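Cap5O (Staphylococcus aureus, PDB 3OJO) oxidises UDP-N-acetyl-mannosamine with NAD as cofactor, a step in the biosynthesis of the capsular polysaccharide. Local coordinates at residues 98-103 and 287-292; 217-222 and 266-271; 224-229 and 257-262; 229-234 and 292-297. All blocks are in the same frame, centred on the assembly; numbering follows the deposited sequence.

Contact 1. Residues 98-103 and 287-292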
# COMPACT_ATOMS: atom_id res chain seq x y z
N ASP B 98 -5.62 -22.55 -1.95
CA ASP B 98 -5.70 -21.89 -0.65
C ASP B 98 -6.00 -20.39 -0.84
O ASP B 98 -5.74 -19.82 -1.91
CB ASP B 98 -4.43 -22.14 0.20
CG ASP B 98 -3.20 -21.29 -0.12
OD1 ASP B 98 -2.91 -21.09 -1.33
OD2 ASP B 98 -2.50 -20.88 0.82
N GLN B 99 -6.56 -19.77 0.21
CA GLN B 99 -6.99 -18.37 0.35
C GLN B 99 -5.86 -17.40 0.01
O GLN B 99 -5.98 -16.63 -0.96
CB GLN B 99 -7.50 -18.09 1.79
CG GLN B 99 -8.15 -19.28 2.53
CD GLN B 99 -7.15 -20.25 3.14
OE1 GLN B 99 -6.32 -19.90 3.99
NE2 GLN B 99 -7.21 -21.51 2.72
N TYR B 100 -4.77 -17.48 0.79
CA TYR B 100 -3.53 -16.68 0.77
C TYR B 100 -2.75 -16.71 -0.55
O TYR B 100 -1.86 -15.87 -0.74
CB TYR B 100 -2.60 -17.15 1.91
CG TYR B 100 -3.14 -16.87 3.29
CD1 TYR B 100 -2.90 -15.65 3.92
CD2 TYR B 100 -3.89 -17.83 3.97
CE1 TYR B 100 -3.39 -15.39 5.20
CE2 TYR B 100 -4.40 -17.57 5.25
CZ TYR B 100 -4.15 -16.35 5.86
OH TYR B 100 -4.65 -16.09 7.11
N ARG B 101 -3.06 -17.69 -1.44
CA ARG B 101 -2.34 -17.97 -2.68
C ARG B 101 -0.82 -18.13 -2.43
O ARG B 101 0.01 -17.23 -2.67
CB ARG B 101 -2.78 -17.09 -3.89
CG ARG B 101 -1.96 -15.85 -4.15
CD ARG B 101 -2.39 -15.11 -5.38
NE ARG B 101 -1.91 -13.73 -5.31
CZ ARG B 101 -1.86 -12.88 -6.33
NH1 ARG B 101 -2.25 -13.27 -7.54
NH2 ARG B 101 -1.41 -11.65 -6.16
N SER B 102 -0.49 -19.25 -1.80
CA SER B 102 0.88 -19.57 -1.47
C SER B 102 1.52 -20.20 -2.70
O SER B 102 0.82 -20.76 -3.56
CB SER B 102 0.92 -20.55 -0.30
OG SER B 102 1.17 -19.83 0.89
N CYS B 103 2.84 -20.08 -2.79
CA CYS B 103 3.59 -20.68 -3.88
C CYS B 103 3.71 -22.16 -3.61
O CYS B 103 3.99 -22.57 -2.47
CB CYS B 103 4.97 -20.05 -4.01
SG CYS B 103 5.00 -18.26 -4.28
N LEU B 287 -4.09 -9.02 7.09
CA LEU B 287 -4.19 -8.02 6.01
C LEU B 287 -4.03 -8.65 4.66
O LEU B 287 -4.78 -8.32 3.74
CB LEU B 287 -3.15 -6.90 6.17
CG LEU B 287 -3.39 -5.61 5.37
CD1 LEU B 287 -4.55 -4.80 5.95
CD2 LEU B 287 -2.19 -4.75 5.42
N ILE B 288 -3.01 -9.53 4.51
CA ILE B 288 -2.73 -10.25 3.26
C ILE B 288 -3.95 -11.09 2.86
O ILE B 288 -4.36 -11.03 1.70
CB ILE B 288 -1.40 -11.06 3.33
CG1 ILE B 288 -0.20 -10.11 3.53
CG2 ILE B 288 -1.21 -11.91 2.05
CD1 ILE B 288 1.04 -10.72 4.15
N GLN B 289 -4.54 -11.82 3.81
CA GLN B 289 -5.73 -12.67 3.62
C GLN B 289 -6.93 -11.84 3.12
O GLN B 289 -7.56 -12.21 2.13
CB GLN B 289 -6.07 -13.35 4.95
CG GLN B 289 -7.20 -14.38 4.88
CD GLN B 289 -7.54 -14.86 6.27
OE1 GLN B 289 -7.96 -14.09 7.15
NE2 GLN B 289 -7.37 -16.16 6.50
N THR B 290 -7.23 -10.73 3.82
CA THR B 290 -8.30 -9.79 3.48
C THR B 290 -8.11 -9.24 2.07
O THR B 290 -9.07 -9.23 1.29
CB THR B 290 -8.37 -8.71 4.56
OG1 THR B 290 -8.47 -9.34 5.84
CG2 THR B 290 -9.54 -7.77 4.34
N GLY B 291 -6.87 -8.83 1.73
CA GLY B 291 -6.51 -8.33 0.41
C GLY B 291 -6.82 -9.33 -0.69
O GLY B 291 -7.30 -8.96 -1.75
N ARG B 292 -6.54 -10.60 -0.43
CA ARG B 292 -6.75 -11.74 -1.32
C ARG B 292 -8.26 -12.01 -1.48
O ARG B 292 -8.74 -12.23 -2.60
CB ARG B 292 -6.05 -12.99 -0.74
CG ARG B 292 -4.55 -13.05 -1.03
CD ARG B 292 -4.25 -13.80 -2.32
NE ARG B 292 -4.43 -12.95 -3.51
CZ ARG B 292 -5.42 -13.10 -4.40
NH1 ARG B 292 -6.32 -14.06 -4.25
NH2 ARG B 292 -5.52 -12.27 -5.43

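Contact 2. Residues 217-222 and 266-271. With PDC (pyridine-2,6-dicarboxylic acid), chain L; PDC (pyridine-2,6-dicarboxylic acid), chain I.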
# COMPACT_ATOMS: atom_id res chain seq x y z
N MET B 217 7.34 -9.70 -0.88
CA MET B 217 6.89 -8.42 -0.34
C MET B 217 6.48 -7.46 -1.47
O MET B 217 5.58 -6.65 -1.28
CB MET B 217 7.96 -7.77 0.50
CG MET B 217 7.82 -8.09 1.94
SD MET B 217 9.05 -7.29 3.03
CE MET B 217 9.17 -5.69 2.33
N GLU B 218 7.18 -7.53 -2.62
CA GLU B 218 6.90 -6.76 -3.83
C GLU B 218 5.50 -7.14 -4.33
O GLU B 218 4.66 -6.27 -4.57
CB GLU B 218 7.94 -7.07 -4.93
CG GLU B 218 9.29 -6.38 -4.75
CD GLU B 218 10.36 -6.72 -5.77
OE1 GLU B 218 11.55 -6.40 -5.52
OE2 GLU B 218 10.02 -7.30 -6.82
N ASN B 219 5.24 -8.46 -4.40
CA ASN B 219 3.98 -9.03 -4.84
C ASN B 219 2.83 -8.67 -3.91
O ASN B 219 1.71 -8.45 -4.38
CB ASN B 219 4.13 -10.54 -4.97
CG ASN B 219 4.95 -10.99 -6.16
OD1 ASN B 219 5.50 -10.18 -6.90
ND2 ASN B 219 5.06 -12.31 -6.35
N THR B 220 3.10 -8.67 -2.61
CA THR B 220 2.20 -8.39 -1.49
C THR B 220 1.82 -6.90 -1.42
O THR B 220 0.63 -6.59 -1.27
CB THR B 220 2.85 -8.91 -0.22
OG1 THR B 220 3.01 -10.32 -0.37
CG2 THR B 220 2.03 -8.64 1.00
N TYR B 221 2.81 -5.99 -1.53
CA TYR B 221 2.54 -4.56 -1.56
C TYR B 221 1.58 -4.28 -2.69
O TYR B 221 0.61 -3.54 -2.51
CB TYR B 221 3.83 -3.73 -1.75
CG TYR B 221 3.57 -2.26 -2.03
CD1 TYR B 221 3.31 -1.37 -0.99
CD2 TYR B 221 3.54 -1.77 -3.33
CE1 TYR B 221 3.06 -0.02 -1.25
CE2 TYR B 221 3.29 -0.43 -3.60
CZ TYR B 221 3.03 0.44 -2.56
OH TYR B 221 2.77 1.76 -2.84
N ARG B 222 1.83 -4.90 -3.84
CA ARG B 222 1.00 -4.75 -5.03
C ARG B 222 -0.41 -5.34 -4.85
O ARG B 222 -1.35 -4.71 -5.28
CB ARG B 222 1.74 -5.31 -6.26
CG ARG B 222 0.94 -5.21 -7.55
CD ARG B 222 1.62 -5.85 -8.74
NE ARG B 222 0.69 -5.99 -9.87
CZ ARG B 222 0.25 -5.00 -10.65
NH1 ARG B 222 0.65 -3.74 -10.43
NH2 ARG B 222 -0.60 -5.25 -11.63
N GLY B 266 -4.27 -11.96 -10.83
CA GLY B 266 -3.87 -13.29 -11.28
C GLY B 266 -2.41 -13.59 -11.11
O GLY B 266 -1.75 -12.96 -10.28
N GLY B 267 -1.90 -14.55 -11.88
CA GLY B 267 -0.52 -15.03 -11.88
C GLY B 267 0.12 -15.30 -10.52
O GLY B 267 -0.36 -16.13 -9.75
N HIS B 268 1.23 -14.58 -10.26
CA HIS B 268 2.11 -14.53 -9.08
C HIS B 268 1.56 -14.96 -7.71
O HIS B 268 0.36 -14.81 -7.43
CB HIS B 268 2.71 -13.12 -8.96
CG HIS B 268 1.68 -12.02 -8.99
ND1 HIS B 268 1.28 -11.43 -10.18
CD2 HIS B 268 1.00 -11.44 -7.97
CE1 HIS B 268 0.38 -10.52 -9.86
NE2 HIS B 268 0.17 -10.49 -8.54
N CYS B 269 2.46 -15.43 -6.82
CA CYS B 269 2.13 -15.86 -5.46
C CYS B 269 2.80 -14.99 -4.39
O CYS B 269 3.85 -14.38 -4.65
CB CYS B 269 2.38 -17.35 -5.26
SG CYS B 269 3.93 -17.97 -5.97
N LEU B 270 2.17 -14.89 -3.20
CA LEU B 270 2.54 -13.96 -2.13
C LEU B 270 3.53 -14.41 -1.04
O LEU B 270 3.91 -15.59 -1.01
CB LEU B 270 1.29 -13.34 -1.51
CG LEU B 270 0.24 -12.78 -2.44
CD1 LEU B 270 -0.87 -12.16 -1.64
CD2 LEU B 270 0.82 -11.77 -3.43
N ALA B 271 3.92 -13.45 -0.15
CA ALA B 271 4.83 -13.58 1.00
C ALA B 271 4.26 -14.45 2.16
O ALA B 271 4.35 -14.09 3.34
CB ALA B 271 5.24 -12.19 1.51
N1 PDC L . 5.63 -6.10 -10.29
C2 PDC L . 5.06 -4.97 -9.86
C3 PDC L . 4.95 -4.80 -8.48
C4 PDC L . 5.39 -5.87 -7.66
C5 PDC L . 5.97 -7.03 -8.21
C6 PDC L . 6.08 -7.09 -9.57
C7 PDC L . 4.65 -3.99 -10.91
O1 PDC L . 4.16 -2.92 -10.62
O2 PDC L . 4.86 -4.35 -12.22
C8 PDC L . 6.68 -8.18 -10.35
O3 PDC L . 7.19 -9.17 -9.82
O4 PDC L . 6.69 -8.05 -11.70
N1 PDC I . 4.50 -5.56 -14.54
C2 PDC I . 3.33 -6.12 -14.08
C3 PDC I . 2.04 -5.77 -14.62
C4 PDC I . 2.01 -4.81 -15.64
C5 PDC I . 3.25 -4.28 -16.10
C6 PDC I . 4.51 -4.66 -15.54
C7 PDC I . 3.41 -7.09 -13.01
O1 PDC I . 2.41 -7.67 -12.54
O2 PDC I . 4.66 -7.35 -12.62
C8 PDC I . 5.79 -4.02 -16.03
O3 PDC I . 5.83 -3.20 -16.91
O4 PDC I . 6.99 -4.30 -15.55

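Contact 3. Residues 224-229 and 257-262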
# COMPACT_ATOMS: atom_id res chain seq x y z
N VAL B 224 -2.19 -6.04 -1.86
CA VAL B 224 -2.86 -5.32 -0.80
C VAL B 224 -3.33 -3.94 -1.32
O VAL B 224 -4.45 -3.49 -1.00
CB VAL B 224 -1.95 -5.23 0.46
CG1 VAL B 224 -2.54 -4.27 1.50
CG2 VAL B 224 -1.68 -6.61 1.10
N ASN B 225 -2.48 -3.28 -2.14
CA ASN B 225 -2.80 -1.97 -2.70
C ASN B 225 -3.88 -2.02 -3.80
O ASN B 225 -4.73 -1.12 -3.88
CB ASN B 225 -1.55 -1.23 -3.10
CG ASN B 225 -0.95 -0.51 -1.93
OD1 ASN B 225 -0.05 -1.02 -1.26
ND2 ASN B 225 -1.54 0.60 -1.57
N ILE B 226 -3.88 -3.10 -4.58
CA ILE B 226 -4.89 -3.35 -5.60
C ILE B 226 -6.22 -3.64 -4.87
O ILE B 226 -7.23 -3.08 -5.26
CB ILE B 226 -4.48 -4.45 -6.61
CG1 ILE B 226 -3.35 -3.91 -7.54
CG2 ILE B 226 -5.70 -4.92 -7.42
CD1 ILE B 226 -2.77 -5.00 -8.56
N ALA B 227 -6.18 -4.45 -3.79
CA ALA B 227 -7.34 -4.74 -2.93
C ALA B 227 -7.94 -3.43 -2.38
O ALA B 227 -9.15 -3.24 -2.41
CB ALA B 227 -6.92 -5.65 -1.78
N LEU B 228 -7.07 -2.50 -1.94
CA LEU B 228 -7.49 -1.19 -1.46
C LEU B 228 -8.27 -0.39 -2.51
O LEU B 228 -9.35 0.11 -2.23
CB LEU B 228 -6.29 -0.40 -0.90
CG LEU B 228 -6.57 1.04 -0.44
CD1 LEU B 228 -7.68 1.09 0.60
CD2 LEU B 228 -5.33 1.65 0.11
N ALA B 229 -7.74 -0.34 -3.74
CA ALA B 229 -8.33 0.30 -4.91
C ALA B 229 -9.68 -0.33 -5.24
O ALA B 229 -10.65 0.40 -5.41
CB ALA B 229 -7.38 0.18 -6.09
N ASN B 257 0.13 6.65 -3.06
CA ASN B 257 0.25 6.01 -4.36
C ASN B 257 -0.82 4.95 -4.58
O ASN B 257 -0.50 3.79 -4.86
CB ASN B 257 1.69 5.44 -4.56
CG ASN B 257 2.82 6.32 -4.04
OD1 ASN B 257 3.23 7.29 -4.70
ND2 ASN B 257 3.29 6.02 -2.83
N ILE B 258 -2.09 5.34 -4.48
CA ILE B 258 -3.24 4.42 -4.65
C ILE B 258 -3.23 3.78 -6.03
O ILE B 258 -3.03 4.46 -7.04
CB ILE B 258 -4.60 5.07 -4.25
CG1 ILE B 258 -4.53 5.59 -2.81
CG2 ILE B 258 -5.77 4.09 -4.41
CD1 ILE B 258 -5.45 6.68 -2.46
N HIS B 259 -3.37 2.47 -6.06
CA HIS B 259 -3.31 1.73 -7.30
C HIS B 259 -4.61 1.80 -8.11
O HIS B 259 -5.59 2.40 -7.67
CB HIS B 259 -2.84 0.27 -7.05
CG HIS B 259 -1.46 0.15 -6.46
ND1 HIS B 259 -0.71 -1.01 -6.62
CD2 HIS B 259 -0.74 1.05 -5.73
CE1 HIS B 259 0.44 -0.77 -5.98
NE2 HIS B 259 0.45 0.44 -5.42
N GLN B 260 -4.60 1.20 -9.30
CA GLN B 260 -5.75 1.13 -10.18
C GLN B 260 -6.61 -0.09 -9.87
O GLN B 260 -6.09 -1.18 -9.64
CB GLN B 260 -5.31 1.11 -11.66
CG GLN B 260 -4.81 2.44 -12.21
CD GLN B 260 -5.85 3.55 -12.12
OE1 GLN B 260 -5.69 4.49 -11.34
NE2 GLN B 260 -6.93 3.44 -12.89
N PRO B 261 -7.95 0.08 -9.85
CA PRO B 261 -8.82 -1.09 -9.64
C PRO B 261 -8.93 -1.91 -10.94
O PRO B 261 -8.49 -1.45 -12.01
CB PRO B 261 -10.17 -0.47 -9.27
CG PRO B 261 -10.15 0.90 -9.88
CD PRO B 261 -8.73 1.31 -10.10
N GLY B 262 -9.49 -3.11 -10.83
CA GLY B 262 -9.64 -4.00 -11.98
C GLY B 262 -10.58 -5.16 -11.75
O GLY B 262 -11.32 -5.20 -10.77
O HOH W 1 -3.70 1.29 -3.35

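Contact 4. Residues 229-234 and 292-297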
# COMPACT_ATOMS: atom_id res chain seq x y z
N ALA B 229 -7.74 -0.34 -3.74
CA ALA B 229 -8.33 0.30 -4.91
C ALA B 229 -9.68 -0.33 -5.24
O ALA B 229 -10.65 0.40 -5.41
CB ALA B 229 -7.38 0.18 -6.09
N ASN B 230 -9.74 -1.67 -5.26
CA ASN B 230 -10.94 -2.44 -5.53
C ASN B 230 -12.02 -2.26 -4.48
O ASN B 230 -13.20 -2.15 -4.82
CB ASN B 230 -10.60 -3.91 -5.73
CG ASN B 230 -9.96 -4.24 -7.06
OD1 ASN B 230 -9.22 -5.20 -7.21
ND2 ASN B 230 -10.32 -3.53 -8.09
N GLU B 231 -11.63 -2.22 -3.21
CA GLU B 231 -12.56 -2.00 -2.10
C GLU B 231 -13.15 -0.58 -2.19
O GLU B 231 -14.35 -0.37 -1.96
CB GLU B 231 -11.83 -2.23 -0.77
CG GLU B 231 -12.67 -1.89 0.45
CD GLU B 231 -12.11 -2.41 1.76
OE1 GLU B 231 -12.31 -3.61 2.05
OE2 GLU B 231 -11.51 -1.61 2.51
N LEU B 232 -12.30 0.38 -2.54
CA LEU B 232 -12.67 1.78 -2.70
C LEU B 232 -13.64 1.98 -3.84
O LEU B 232 -14.56 2.78 -3.71
CB LEU B 232 -11.39 2.64 -2.87
CG LEU B 232 -10.65 3.01 -1.54
CD1 LEU B 232 -9.25 3.55 -1.80
CD2 LEU B 232 -11.48 3.94 -0.65
N THR B 233 -13.44 1.23 -4.95
CA THR B 233 -14.31 1.21 -6.13
C THR B 233 -15.73 0.79 -5.73
O THR B 233 -16.70 1.40 -6.19
CB THR B 233 -13.71 0.26 -7.18
OG1 THR B 233 -12.52 0.85 -7.66
CG2 THR B 233 -14.64 0.02 -8.35
N LYS B 234 -15.85 -0.24 -4.87
CA LYS B 234 -17.15 -0.69 -4.41
C LYS B 234 -17.86 0.41 -3.58
O LYS B 234 -19.05 0.64 -3.78
CB LYS B 234 -17.03 -1.99 -3.61
CG LYS B 234 -16.67 -3.19 -4.47
CD LYS B 234 -16.58 -4.42 -3.60
CE LYS B 234 -16.24 -5.67 -4.35
NZ LYS B 234 -15.90 -6.79 -3.42
N ARG B 292 -6.54 -10.60 -0.43
CA ARG B 292 -6.75 -11.74 -1.32
C ARG B 292 -8.26 -12.01 -1.48
O ARG B 292 -8.74 -12.23 -2.60
CB ARG B 292 -6.05 -12.99 -0.74
CG ARG B 292 -4.55 -13.05 -1.03
CD ARG B 292 -4.25 -13.80 -2.32
NE ARG B 292 -4.43 -12.95 -3.51
CZ ARG B 292 -5.42 -13.10 -4.40
NH1 ARG B 292 -6.32 -14.06 -4.25
NH2 ARG B 292 -5.52 -12.27 -5.43
N GLU B 293 -9.01 -11.94 -0.36
CA GLU B 293 -10.46 -12.10 -0.32
C GLU B 293 -11.15 -11.07 -1.20
O GLU B 293 -12.03 -11.44 -1.98
CB GLU B 293 -10.99 -12.01 1.12
CG GLU B 293 -10.71 -13.24 1.98
CD GLU B 293 -10.91 -13.13 3.48
OE1 GLU B 293 -10.49 -14.07 4.19
OE2 GLU B 293 -11.50 -12.13 3.95
N ILE B 294 -10.71 -9.77 -1.11
CA ILE B 294 -11.23 -8.65 -1.89
C ILE B 294 -10.94 -8.86 -3.35
O ILE B 294 -11.85 -8.77 -4.17
CB ILE B 294 -10.77 -7.25 -1.35
CG1 ILE B 294 -11.29 -7.00 0.08
CG2 ILE B 294 -11.22 -6.11 -2.26
CD1 ILE B 294 -10.39 -6.16 0.91
N ASN B 295 -9.69 -9.23 -3.68
CA ASN B 295 -9.28 -9.50 -5.06
C ASN B 295 -9.99 -10.69 -5.70
O ASN B 295 -10.33 -10.63 -6.90
CB ASN B 295 -7.76 -9.55 -5.21
CG ASN B 295 -7.09 -8.22 -4.94
OD1 ASN B 295 -7.68 -7.15 -5.09
ND2 ASN B 295 -5.85 -8.26 -4.52
N ASN B 296 -10.28 -11.72 -4.89
CA ASN B 296 -11.01 -12.91 -5.31
C ASN B 296 -12.49 -12.61 -5.57
O ASN B 296 -13.12 -13.31 -6.37
CB ASN B 296 -10.90 -14.03 -4.25
CG ASN B 296 -9.57 -14.74 -4.21
OD1 ASN B 296 -8.77 -14.73 -5.15
ND2 ASN B 296 -9.30 -15.35 -3.08
N SER B 297 -13.05 -11.60 -4.88
CA SER B 297 -14.46 -11.21 -5.00
C SER B 297 -14.77 -10.33 -6.22
O SER B 297 -15.95 -10.11 -6.52
CB SER B 297 -14.91 -10.51 -3.72
OG SER B 297 -14.45 -9.16 -3.68

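Contact 1. Residues 98-103 and 287-292
Tyr100 keeps CG beside its backbone N (chi1 -66°), whereas Gln289 swings CG to the far side from its own N (chi1 -174°) and runs on extended, and together these torsions carry the glutamine chain obliquely across the phenol ring. Gln289 CB comes to 3.4 Å from Tyr100 CE1, and Gln289 CG makes an off-centre CH-pi contact, 4.2 Å from the centroid of the Tyr100 ring. Amide and ring are inclined by 33°. Gln289 NE2 ends 2.8 Å from Tyr100 OH, but at an angle too poor for a hydrogen bond.

A second meeting joins two arginines. Arg292 doubles back on itself midway, which brings its CD to 3.5 Å from the backbone O of Tyr100. The extended Arg101 chain passes across it at about a right angle, with Arg101 NE 3.2 Å from Arg292 NE. Both are donors, so no bond links them. Arg292 NH2 sits over the centre of the Arg101 guanidinium, 3.8 Å above its plane. Asp223 probably offsets the paired charge, by a salt bridge to Arg101 and a long, weak ion pair to Arg292, whose NH1 also donates to Asn296. Within the loop, Ser102 N donates to the syn lone pair of Asp98 OD1 at 3.1 Å.

Helix 286-312 thus meets the loop that follows strand 86-89 and leads to Cys103, which is in a disulfide with Cys269. This is an interdomain contact, between the NAD-binding Rossmann domain and the helical central domain of the UDP-glucose/GDP-mannose dehydrogenase family.

Contact 2. Residues 217-222 and 266-271
Thr220 and Leu270 bring their CA atoms to 5.6 Å, and Met217 and Ala271 to 5.7 Å, as the irregular segment 266-271 runs along helix 217-222 in the opposite chain direction. The helical turns belong to the long helix 208-238 of the family's central domain, and the loop carries Cys269, seen here in its oxidised form, in a disulfide with Cys103 close to the bound NAD.

Two hydrogen bonds tie helix side chains to the loop backbone. Asn219, its CG beside the backbone N (chi1 -72°), reaches across with ND2 to Cys269 O at 2.9 Å. The bond is nearly straight (172° at the hydrogen) and lies in the asparagine's amide plane, although the donor is tilted 31° from the plane of the accepting carbonyl. At the next residue, Thr220 OG1 accepts from Ala271 N at a longer 3.3 Å while also bonding to Leu216 O of its own helix, so two hydrogen bonds grip the hydroxyl. Between these bonds Leu270 turns its branch end back to the helix, CD2 resting 3.6 Å from Asn219 O. Ala271 CB fills in beside Thr220 and the start of the segment at Met217.

A pyridine-2,6-dicarboxylic acid site adjoins the same contact, beside Asn219 and Arg222. Asn219 OD1, the other end of the same amide, is 3.4 Å from C5 of the chain L molecule. The extended Arg222 chain lies over a face of that pyridine, CD 3.5 Å from its C3, and the carboxylate atom O1 of the chain I molecule lies over one face of the Arg222 guanidinium, 3.6 Å from NE.

Contact 3. Residues 224-229 and 257-262
His259 and Asn225 make the main aromatic contact, where the loop between helices 243-250 and 275-280 packs on helix 208-238 of the central domain. Asn225 CB stands squarely over the imidazole, 3.4 Å from the His259 ring centroid and 4° off the ring normal, a CH-pi contact in which the amide is inclined 22° to the ring. Ile226 CG1 approaches the same ring at its edge, 4.0 Å from His259 ND1.

Van der Waals packing continues along the helix. Ala229 CB lies 3.3 Å from the backbone O of His259 and makes an apolar contact with Pro261 CB at 4.3 Å. Here the loop backbone passes close to the helix, the CA atoms of Ala229 and Pro261 5.0 Å apart.

One water bridges the two segments. It donates to Asn225 O at 2.7 Å and accepts from Asn225 ND2 at 2.9 Å and from His259 N at 3.0 Å. The Asn225 amide also bonds to Asn225 of the second subunit, and Tyr221 meets the His259 ring.

Side-chain contact by itself is mainly dispersive, so between segments 224-229 and 257-262 the hydrogen bonding passes through a water, next to the subunit interface.

Contact 4. Residues 229-234 and 292-297
Lys234 and Ser297 supply the direct polar link. The lysine chain is fully extended beyond CG and carries NZ to 2.8 Å from Ser297 OG, to which it donates. Ser297 points OG between its backbone N and carbonyl carbon (chi1 78°), and from there it also reaches Ile294 O at 2.7 Å. The hydroxyl thus accepts from the lysine and donates to the carbonyl of Ile294.

Van der Waals contact is carried by Ile294, which faces the other helix. Its CG2 branch lies 4.2 Å from Asn230 CB and 4.0 Å from Glu231 N, while its CD1 end comes to 3.4 Å from Glu231 OE1. That carboxylate also has polar partners: OE1 and OE2 accept from the backbone N of Leu287 and Ile288 of the second subunit, close to the start of the neighbouring helix 286-312, where the helix dipole may stabilise a negative group.

Glu231 and Ile294 are the nearest pair of CA atoms, 6.8 Å apart, and the short axes approach to 9.7 Å at 58°. Here helix 208-238 crosses helix 286-312 in the central domain. Asn295 lies in the same crossing, bonding through ND2 to Asp223 O and touching Ile226 and Ala227, while Pro261 packs on Asn230 and Thr233, and Leu287 from the second subunit's helix 286-312 packs against Ile294.

All four contacts are largely buried, and all border the second subunit; contact 2 lies nearest the centre of the chain, contacts 3 and 4 farther out. Helix 208-238 serves contacts 2, 3 and 4 in succession, and helix 286-312 serves contacts 1 and 4, which share Arg292. Contact 1 reaches into the NAD-binding domain, and its disulfide joins it to contact 2 beside the cofactor; the other three stay within the central domain. Their chemistry differs accordingly: two closely set arginines beside Asp223 and a CH-pi contact in contact 1, side-chain bonds to backbone in contact 2, a CH-pi contact with a water bridge in contact 3, and a lysine-serine bond beside aliphatic packing in contact 4.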